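Local coordinates for protein ADP-ribosylglycohydrolase (Thermus thermophilus, PDB 2YZV) that belongs to the ADP-ribosylglycohydrolase family and has an all-helical fold that here holds two magnesium ions, at residues A14-A19 with E284-L289; E67-R72 with L291-M296; D237-M242 with G274-A279. All coordinates share one frame; numbering follows the deposited sequence.

Interaction 1 of 3, residues A14-A19 with E284-L289; sequences AFLGLA and EEMEAL
Met286 reaches across from helix 283-298 and packs among Phe15, Leu16 and Ala19 of helix 4-26, the centre of a helix-helix contact in the all-helical ADP-ribosylglycohydrolase fold. The two short segments run closer to antiparallel than to perpendicular, at 146° between their N-to-C directions, with axes 9.4 Å apart at closest approach. The tight part is built on the methionine. Its chain leaves with CG anti to the carbonyl carbon and then bends at the sulfur (chi3 -93°), which turns the terminal methyl onto the small side chain of Ala19. Earlier along the same chain, CB of Met286 rests 4.0 Å from CD2 of Leu16. The Phe15 side chain crosses the methionine at about a right angle, with CE2 lying 3.9 Å from Met286 CG. SD of Met286 stands 5.1 Å from the centroid of the Phe15 ring, 67° off the ring normal, a Met-aromatic contact of oblique geometry. Trp55, Leu63 and Leu280 also touch the methionine, so the packing around it continues beyond the two helices.

The contact thins on both flanks of the methionine. On one, CB of Leu289 comes obliquely to the Phe15 ring, 4.0 Å from CE1, and the leucine is partly exposed. On the other, Glu287 starts away from helix 4-26 and meets Leu16 through the aliphatic base of its chain, where CG touches CD2 of the leucine; its carboxylate leads off from there. Glu284, Glu285 and Ala288 lie on the exposed side of their helix and stay clear of segment 14-19. The difference shows in the shortest approach: on the tight side, both CE and SD of Met286 lie 3.5 Å from CB of Ala19.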
loop_
_atom_site.group_PDB
_atom_site.type_symbol
_atom_site.label_atom_id
_atom_site.label_comp_id
_atom_site.label_asym_id
_atom_site.label_seq_id
_atom_site.Cartn_x
_atom_site.Cartn_y
_atom_site.Cartn_z
ATOM N N ALA A 14 2.422 3.591 -9.217
ATOM C CA ALA A 14 2.139 2.778 -8.038
ATOM C C ALA A 14 2.812 3.344 -6.785
ATOM O O ALA A 14 2.210 3.369 -5.712
ATOM C CB ALA A 14 2.588 1.333 -8.275
ATOM N N PHE A 15 4.056 3.800 -6.919
ATOM C CA PHE A 15 4.796 4.344 -5.781
ATOM C C PHE A 15 4.258 5.709 -5.363
ATOM O O PHE A 15 3.943 5.931 -4.187
ATOM C CB PHE A 15 6.290 4.435 -6.133
ATOM C CG PHE A 15 7.203 4.492 -4.936
ATOM C CD1 PHE A 15 8.355 3.710 -4.894
ATOM C CD2 PHE A 15 6.922 5.324 -3.856
ATOM C CE1 PHE A 15 9.215 3.755 -3.796
ATOM C CE2 PHE A 15 7.776 5.377 -2.751
ATOM C CZ PHE A 15 8.926 4.588 -2.721
ATOM N N LEU A 16 4.147 6.628 -6.313
ATOM C CA LEU A 16 3.628 7.956 -6.003
ATOM C C LEU A 16 2.161 7.889 -5.582
ATOM O O LEU A 16 1.724 8.641 -4.712
ATOM C CB LEU A 16 3.784 8.892 -7.207
ATOM C CG LEU A 16 5.140 9.578 -7.428
ATOM C CD1 LEU A 16 5.363 10.600 -6.336
ATOM C CD2 LEU A 16 6.268 8.559 -7.448
ATOM N N GLY A 17 1.406 6.979 -6.192
ATOM C CA GLY A 17 0.001 6.835 -5.845
ATOM C C GLY A 17 -0.167 6.454 -4.384
ATOM O O GLY A 17 -1.123 6.869 -3.724
ATOM N N LEU A 18 0.762 5.647 -3.883
ATOM C CA LEU A 18 0.736 5.219 -2.485
ATOM C C LEU A 18 0.787 6.456 -1.585
ATOM O O LEU A 18 -0.050 6.622 -0.696
ATOM C CB LEU A 18 1.941 4.313 -2.206
ATOM C CG LEU A 18 2.109 3.610 -0.857
ATOM C CD1 LEU A 18 3.237 2.601 -0.978
ATOM C CD2 LEU A 18 2.405 4.606 0.258
ATOM N N ALA A 19 1.766 7.324 -1.829
ATOM C CA ALA A 19 1.942 8.538 -1.037
ATOM C C ALA A 19 0.799 9.534 -1.212
ATOM O O ALA A 19 0.394 10.199 -0.259
ATOM C CB ALA A 19 3.272 9.199 -1.390
ATOM N N GLU A 284 9.929 14.198 -5.858
ATOM C CA GLU A 284 11.108 13.854 -6.648
ATOM C C GLU A 284 11.919 12.689 -6.093
ATOM O O GLU A 284 12.423 11.861 -6.853
ATOM C CB GLU A 284 12.018 15.077 -6.808
ATOM C CG GLU A 284 11.454 16.201 -7.673
ATOM C CD GLU A 284 10.346 16.984 -6.991
ATOM O OE1 GLU A 284 10.257 16.945 -5.746
ATOM O OE2 GLU A 284 9.574 17.659 -7.705
ATOM N N GLU A 285 12.062 12.621 -4.775
ATOM C CA GLU A 285 12.816 11.530 -4.174
ATOM C C GLU A 285 12.110 10.205 -4.432
ATOM O O GLU A 285 12.754 9.184 -4.682
ATOM C CB GLU A 285 12.987 11.752 -2.667
ATOM C CG GLU A 285 13.975 12.857 -2.307
ATOM C CD GLU A 285 13.369 14.251 -2.335
ATOM O OE1 GLU A 285 12.292 14.437 -2.940
ATOM O OE2 GLU A 285 13.982 15.172 -1.753
ATOM N N MET A 286 10.781 10.220 -4.383
ATOM C CA MET A 286 10.027 9.000 -4.629
ATOM C C MET A 286 10.107 8.577 -6.089
ATOM O O MET A 286 10.179 7.388 -6.393
ATOM C CB MET A 286 8.572 9.178 -4.196
ATOM C CG MET A 286 8.430 9.271 -2.692
ATOM S SD MET A 286 6.718 9.159 -2.152
ATOM C CE MET A 286 6.276 10.888 -2.084
ATOM N N GLU A 287 10.103 9.550 -6.996
ATOM C CA GLU A 287 10.194 9.249 -8.420
ATOM C C GLU A 287 11.530 8.570 -8.698
ATOM O O GLU A 287 11.602 7.601 -9.454
ATOM C CB GLU A 287 10.075 10.535 -9.241
ATOM C CG GLU A 287 8.693 11.162 -9.192
ATOM C CD GLU A 287 8.637 12.504 -9.891
ATOM O OE1 GLU A 287 9.334 13.436 -9.437
ATOM O OE2 GLU A 287 7.895 12.626 -10.890
ATOM N N ALA A 288 12.583 9.086 -8.073
ATOM C CA ALA A 288 13.921 8.527 -8.236
ATOM C C ALA A 288 13.965 7.096 -7.703
ATOM O O ALA A 288 14.525 6.207 -8.345
ATOM C CB ALA A 288 14.937 9.390 -7.505
ATOM N N LEU A 289 13.369 6.875 -6.533
ATOM C CA LEU A 289 13.349 5.538 -5.945
ATOM C C LEU A 289 12.568 4.558 -6.815
ATOM O O LEU A 289 13.015 3.433 -7.045
ATOM C CB LEU A 289 12.726 5.570 -4.539
ATOM C CG LEU A 289 13.531 6.220 -3.411
ATOM C CD1 LEU A 289 12.658 6.363 -2.169
ATOM C CD2 LEU A 289 14.761 5.373 -3.107
#

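Interaction 2 of 3, residues E67-R72 with L291-M296; sequences ESLLQR and LALYRM
Leu70 and Leu293 set their side chains at about a right angle to each other, and the rest of this apolar contact, which packs helix 283-298 on helix 57-72 in the all-helical fold, is arranged round that crossing. CD2 of Leu293 is the branch that does the touching: it lies 3.5 Å from CG of Leu70 and equally near CD2 of the same residue. The same methyl also reaches CB of Leu69 at 4.0 Å. In the other direction Leu70 straddles Ala292, whose CB sits 3.7 Å from CD1 of Leu70 and nearly as close to CD2.

Met296 approaches from one turn farther along. Its CG is anti to the backbone N (chi1 -173°) and the chain is extended beyond CG, a shape that carries the thioether across to helix 57-72. There CE comes within 3.4 Å of the backbone O of Leu69, while SD lies 4.0 Å from CD2 of Leu70. The N-to-C directions of the short segments are inclined by 45° with their axes 10.1 Å apart, an interval bridged by leucine, alanine and methionine side chains.

Ala292, Leu70 and Met296 are partly exposed, whereas Leu69 and Leu293 are buried. On that inner side helix 135-141 supplies Leu139, Ala140 and Tyr141, and Phe15 of helix 4-26 also packs on Leu293. Helix 76-89 is tied to helix 57-72 by the hydrogen bond between Ser68 and Asp78.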
loop_
_atom_site.group_PDB
_atom_site.type_symbol
_atom_site.label_atom_id
_atom_site.label_comp_id
_atom_site.label_asym_id
_atom_site.label_seq_id
_atom_site.Cartn_x
_atom_site.Cartn_y
_atom_site.Cartn_z
ATOM N N GLU A 67 14.423 1.956 0.214
ATOM C CA GLU A 67 15.860 2.149 0.374
ATOM C C GLU A 67 16.562 0.851 0.748
ATOM O O GLU A 67 17.672 0.588 0.288
ATOM C CB GLU A 67 16.141 3.229 1.422
ATOM C CG GLU A 67 15.558 4.586 1.058
ATOM C CD GLU A 67 16.216 5.729 1.803
ATOM O OE1 GLU A 67 16.304 5.665 3.047
ATOM O OE2 GLU A 67 16.642 6.698 1.139
ATOM N N SER A 68 15.917 0.038 1.578
ATOM C CA SER A 68 16.500 -1.236 1.987
ATOM C C SER A 68 16.698 -2.160 0.784
ATOM O O SER A 68 17.754 -2.778 0.630
ATOM C CB SER A 68 15.602 -1.920 3.021
ATOM O OG SER A 68 16.189 -3.121 3.503
ATOM N N LEU A 69 15.681 -2.250 -0.070
ATOM C CA LEU A 69 15.743 -3.108 -1.252
ATOM C C LEU A 69 16.848 -2.681 -2.213
ATOM O O LEU A 69 17.566 -3.517 -2.764
ATOM C CB LEU A 69 14.394 -3.095 -1.983
ATOM C CG LEU A 69 13.221 -3.717 -1.221
ATOM C CD1 LEU A 69 11.912 -3.433 -1.946
ATOM C CD2 LEU A 69 13.444 -5.212 -1.081
ATOM N N LEU A 70 16.982 -1.375 -2.410
ATOM C CA LEU A 70 17.994 -0.852 -3.315
ATOM C C LEU A 70 19.412 -1.006 -2.781
ATOM O O LEU A 70 20.353 -1.161 -3.558
ATOM C CB LEU A 70 17.718 0.622 -3.615
ATOM C CG LEU A 70 16.460 0.912 -4.442
ATOM C CD1 LEU A 70 16.214 2.412 -4.498
ATOM C CD2 LEU A 70 16.620 0.337 -5.845
ATOM N N GLN A 71 19.569 -0.973 -1.462
ATOM C CA GLN A 71 20.901 -1.087 -0.873
ATOM C C GLN A 71 21.364 -2.513 -0.585
ATOM O O GLN A 71 22.567 -2.767 -0.502
ATOM C CB GLN A 71 20.989 -0.263 0.415
ATOM C CG GLN A 71 22.419 0.002 0.867
ATOM C CD GLN A 71 22.496 0.686 2.217
ATOM O OE1 GLN A 71 22.185 0.087 3.247
ATOM N NE2 GLN A 71 22.909 1.948 2.221
ATOM N N ARG A 72 20.434 -3.451 -0.430
ATOM C CA ARG A 72 20.844 -4.822 -0.149
ATOM C C ARG A 72 19.841 -5.917 -0.479
ATOM O O ARG A 72 19.760 -6.923 0.227
ATOM C CB ARG A 72 21.273 -4.936 1.314
ATOM C CG ARG A 72 20.287 -4.355 2.301
ATOM C CD ARG A 72 21.025 -3.598 3.391
ATOM N NE ARG A 72 21.988 -4.443 4.093
ATOM C CZ ARG A 72 22.791 -4.014 5.061
ATOM N NH1 ARG A 72 22.752 -2.745 5.447
ATOM N NH2 ARG A 72 23.639 -4.853 5.643
ATOM N N LEU A 291 11.995 4.619 -10.016
ATOM C CA LEU A 291 12.752 4.297 -11.220
ATOM C C LEU A 291 13.916 3.368 -10.900
ATOM O O LEU A 291 14.203 2.442 -11.660
ATOM C CB LEU A 291 13.262 5.581 -11.885
ATOM C CG LEU A 291 12.190 6.418 -12.588
ATOM C CD1 LEU A 291 12.793 7.721 -13.090
ATOM C CD2 LEU A 291 11.603 5.623 -13.745
ATOM N N ALA A 292 14.581 3.607 -9.775
ATOM C CA ALA A 292 15.706 2.767 -9.370
ATOM C C ALA A 292 15.229 1.337 -9.113
ATOM O O ALA A 292 15.866 0.368 -9.534
ATOM C CB ALA A 292 16.362 3.338 -8.118
ATOM N N LEU A 293 14.099 1.207 -8.426
ATOM C CA LEU A 293 13.549 -0.108 -8.129
ATOM C C LEU A 293 13.141 -0.833 -9.408
ATOM O O LEU A 293 13.362 -2.037 -9.544
ATOM C CB LEU A 293 12.344 0.027 -7.189
ATOM C CG LEU A 293 12.655 0.518 -5.770
ATOM C CD1 LEU A 293 11.369 0.974 -5.094
ATOM C CD2 LEU A 293 13.331 -0.584 -4.965
ATOM N N TYR A 294 12.553 -0.101 -10.349
ATOM C CA TYR A 294 12.130 -0.698 -11.608
ATOM C C TYR A 294 13.335 -1.200 -12.404
ATOM O O TYR A 294 13.312 -2.302 -12.952
ATOM C CB TYR A 294 11.328 0.317 -12.428
ATOM C CG TYR A 294 10.873 -0.189 -13.778
ATOM C CD1 TYR A 294 10.336 -1.471 -13.924
ATOM C CD2 TYR A 294 10.975 0.615 -14.911
ATOM C CE1 TYR A 294 9.916 -1.938 -15.170
ATOM C CE2 TYR A 294 10.553 0.161 -16.160
ATOM C CZ TYR A 294 10.028 -1.117 -16.282
ATOM O OH TYR A 294 9.622 -1.573 -17.517
ATOM N N ARG A 295 14.392 -0.398 -12.458
ATOM C CA ARG A 295 15.598 -0.787 -13.186
ATOM C C ARG A 295 16.181 -2.043 -12.549
ATOM O O ARG A 295 16.779 -2.880 -13.224
ATOM C CB ARG A 295 16.632 0.342 -13.143
ATOM C CG ARG A 295 16.098 1.683 -13.629
ATOM C CD ARG A 295 17.095 2.807 -13.378
ATOM N NE ARG A 295 18.163 2.837 -14.374
ATOM C CZ ARG A 295 17.989 3.201 -15.641
ATOM N NH1 ARG A 295 16.789 3.567 -16.070
ATOM N NH2 ARG A 295 19.016 3.199 -16.482
ATOM N N MET A 296 15.997 -2.162 -11.240
ATOM C CA MET A 296 16.488 -3.305 -10.486
ATOM C C MET A 296 15.756 -4.583 -10.901
ATOM O O MET A 296 16.339 -5.667 -10.912
ATOM C CB MET A 296 16.292 -3.049 -8.988
ATOM C CG MET A 296 16.913 -4.084 -8.071
ATOM S SD MET A 296 16.702 -3.640 -6.330
ATOM C CE MET A 296 16.699 -5.259 -5.555
#

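Interaction 3 of 3, residues D237-M242 with G274-A279; sequences DFEEGM and GRWLRA
Glu239 and Arg275 form the salt bridge of this contact, with OE1 of the glutamate 2.8 Å from NH2 of the arginine at the edge of the guanidinium. The hydrogen bond within it is weak, bent to 128° at the proton, and the carboxylate and guanidinium planes stand 60° apart; the position of OE1 is itself less certain. Each partner has a second ion pair, Glu239 with Arg243 and Arg275 with Glu41. Asp237, just before helix 238-246, is its N-cap: OD1 of Asp237 accepts from N of Glu240 at 2.7 Å in a nearly straight bond.

Inward of the charges, CZ3 and CH2 of the Trp276 six-membered ring make the apolar contacts, joining helix 274-279 to helix 238-246. Glu239 CG lies 3.7 Å from CH2 of Trp276, so the glutamate contributes both a charge and an aliphatic stem. CG of Met242 is 3.8 Å from CZ3 of the indole of Trp276, and Phe238 CE2 meets that same CZ3 edge to edge at 4.0 Å.

Glu41 also accepts from NE1 of Trp276, thereby satisfying the polar atom of a buried indole. The chemistry implies a hydrophobic interior bordered by a charge network, in which Glu41 couples the indole to Arg275.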
loop_
_atom_site.group_PDB
_atom_site.type_symbol
_atom_site.label_atom_id
_atom_site.label_comp_id
_atom_site.label_asym_id
_atom_site.label_seq_id
_atom_site.Cartn_x
_atom_site.Cartn_y
_atom_site.Cartn_z
ATOM N N ASP A 237 -11.620 6.523 -12.996
ATOM C CA ASP A 237 -10.263 7.009 -13.196
ATOM C C ASP A 237 -9.595 7.096 -11.829
ATOM O O ASP A 237 -10.243 6.870 -10.807
ATOM C CB ASP A 237 -10.249 8.375 -13.903
ATOM C CG ASP A 237 -11.149 9.394 -13.239
ATOM O OD1 ASP A 237 -11.031 9.602 -12.015
ATOM O OD2 ASP A 237 -11.975 10.005 -13.952
ATOM N N PHE A 238 -8.305 7.407 -11.808
ATOM C CA PHE A 238 -7.575 7.485 -10.547
ATOM C C PHE A 238 -8.232 8.424 -9.538
ATOM O O PHE A 238 -8.484 8.051 -8.387
ATOM C CB PHE A 238 -6.140 7.949 -10.792
ATOM C CG PHE A 238 -5.265 7.867 -9.574
ATOM C CD1 PHE A 238 -4.483 6.740 -9.340
ATOM C CD2 PHE A 238 -5.237 8.909 -8.650
ATOM C CE1 PHE A 238 -3.684 6.646 -8.207
ATOM C CE2 PHE A 238 -4.442 8.828 -7.511
ATOM C CZ PHE A 238 -3.662 7.693 -7.288
ATOM N N GLU A 239 -8.504 9.647 -9.974
ATOM C CA GLU A 239 -9.108 10.655 -9.111
ATOM C C GLU A 239 -10.437 10.230 -8.494
ATOM O O GLU A 239 -10.625 10.325 -7.280
ATOM C CB GLU A 239 -9.297 11.960 -9.891
ATOM C CG GLU A 239 -9.793 13.121 -9.047
ATOM C CD GLU A 239 -9.830 14.426 -9.819
ATOM O OE1 GLU A 239 -10.096 15.476 -9.201
ATOM O OE2 GLU A 239 -9.596 14.399 -11.045
ATOM N N GLU A 240 -11.362 9.756 -9.322
ATOM C CA GLU A 240 -12.666 9.351 -8.809
ATOM C C GLU A 240 -12.570 8.218 -7.792
ATOM O O GLU A 240 -13.231 8.254 -6.749
ATOM C CB GLU A 240 -13.595 8.943 -9.956
ATOM C CG GLU A 240 -14.984 8.561 -9.480
ATOM C CD GLU A 240 -15.967 8.359 -10.614
ATOM O OE1 GLU A 240 -15.665 7.580 -11.538
ATOM O OE2 GLU A 240 -17.049 8.984 -10.573
ATOM N N GLY A 241 -11.748 7.218 -8.096
ATOM C CA GLY A 241 -11.583 6.102 -7.183
ATOM C C GLY A 241 -10.923 6.542 -5.888
ATOM O O GLY A 241 -11.292 6.081 -4.810
ATOM N N MET A 242 -9.949 7.440 -5.987
ATOM C CA MET A 242 -9.262 7.926 -4.793
ATOM C C MET A 242 -10.224 8.664 -3.869
ATOM O O MET A 242 -10.184 8.486 -2.648
ATOM C CB MET A 242 -8.103 8.847 -5.168
ATOM C CG MET A 242 -7.326 9.371 -3.960
ATOM S SD MET A 242 -6.572 8.054 -2.955
ATOM C CE MET A 242 -5.176 7.626 -3.987
ATOM N N GLY A 274 -2.236 16.275 -11.571
ATOM C CA GLY A 274 -0.984 16.992 -11.432
ATOM C C GLY A 274 -0.872 17.813 -10.161
ATOM O O GLY A 274 0.197 17.868 -9.548
ATOM N N ARG A 275 -1.965 18.454 -9.758
ATOM C CA ARG A 275 -1.943 19.275 -8.556
ATOM C C ARG A 275 -1.666 18.445 -7.304
ATOM O O ARG A 275 -1.080 18.947 -6.347
ATOM C CB ARG A 275 -3.257 20.052 -8.408
ATOM C CG ARG A 275 -4.502 19.198 -8.321
ATOM C CD ARG A 275 -5.746 20.068 -8.299
ATOM N NE ARG A 275 -6.963 19.280 -8.137
ATOM C CZ ARG A 275 -7.454 18.451 -9.054
ATOM N NH1 ARG A 275 -6.836 18.295 -10.217
ATOM N NH2 ARG A 275 -8.563 17.770 -8.801
ATOM N N TRP A 276 -2.092 17.184 -7.304
ATOM C CA TRP A 276 -1.841 16.314 -6.157
ATOM C C TRP A 276 -0.353 15.982 -6.100
ATOM O O TRP A 276 0.264 16.017 -5.033
ATOM C CB TRP A 276 -2.659 15.015 -6.260
ATOM C CG TRP A 276 -4.134 15.194 -5.993
ATOM C CD1 TRP A 276 -4.765 16.342 -5.594
ATOM C CD2 TRP A 276 -5.156 14.190 -6.085
ATOM N NE1 TRP A 276 -6.110 16.114 -5.434
ATOM C CE2 TRP A 276 -6.380 14.803 -5.728
ATOM C CE3 TRP A 276 -5.157 12.832 -6.435
ATOM C CZ2 TRP A 276 -7.595 14.104 -5.711
ATOM C CZ3 TRP A 276 -6.368 12.135 -6.417
ATOM C CH2 TRP A 276 -7.569 12.774 -6.057
ATOM N N LEU A 277 0.223 15.666 -7.255
ATOM C CA LEU A 277 1.643 15.340 -7.334
ATOM C C LEU A 277 2.521 16.553 -7.017
ATOM O O LEU A 277 3.514 16.435 -6.305
ATOM C CB LEU A 277 1.985 14.800 -8.728
ATOM C CG LEU A 277 1.376 13.445 -9.105
ATOM C CD1 LEU A 277 1.641 13.147 -10.576
ATOM C CD2 LEU A 277 1.966 12.352 -8.226
ATOM N N ARG A 278 2.156 17.719 -7.539
ATOM C CA ARG A 278 2.949 18.918 -7.288
ATOM C C ARG A 278 2.973 19.320 -5.820
ATOM O O ARG A 278 3.929 19.945 -5.360
ATOM C CB ARG A 278 2.434 20.091 -8.131
ATOM C CG ARG A 278 2.844 20.023 -9.596
ATOM C CD ARG A 278 2.500 21.312 -10.328
ATOM N NE ARG A 278 1.072 21.439 -10.600
ATOM C CZ ARG A 278 0.428 20.750 -11.538
ATOM N NH1 ARG A 278 1.086 19.884 -12.296
ATOM N NH2 ARG A 278 -0.873 20.930 -11.719
ATOM N N ALA A 279 1.930 18.949 -5.084
ATOM C CA ALA A 279 1.833 19.285 -3.666
ATOM C C ALA A 279 2.458 18.221 -2.767
ATOM O O ALA A 279 2.695 18.459 -1.586
ATOM C CB ALA A 279 0.367 19.479 -3.286
#

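Interactions 1 and 2 share helix 283-298, which meets both helix 4-26 and helix 57-72. Their centres lie 12 Å apart and they touch, Leu289 CD2 meeting Leu70 CD1 at 3.6 Å. Interaction 3 joins helix 238-246 to helix 274-279. The centres of interactions 1 and 3 are 13 Å apart; Gly17 and Leu16 touch Phe238 and Leu277, respectively. Interactions 2 and 3 are 25 Å apart between centres, without touching. Along the chain the segments of interactions 1 and 2 alternate, and both pairs enclose interaction 3. Helix 4-26 thus lies between the other two contacts, and the C-terminal helix closes back onto the N-terminal part of the bundle.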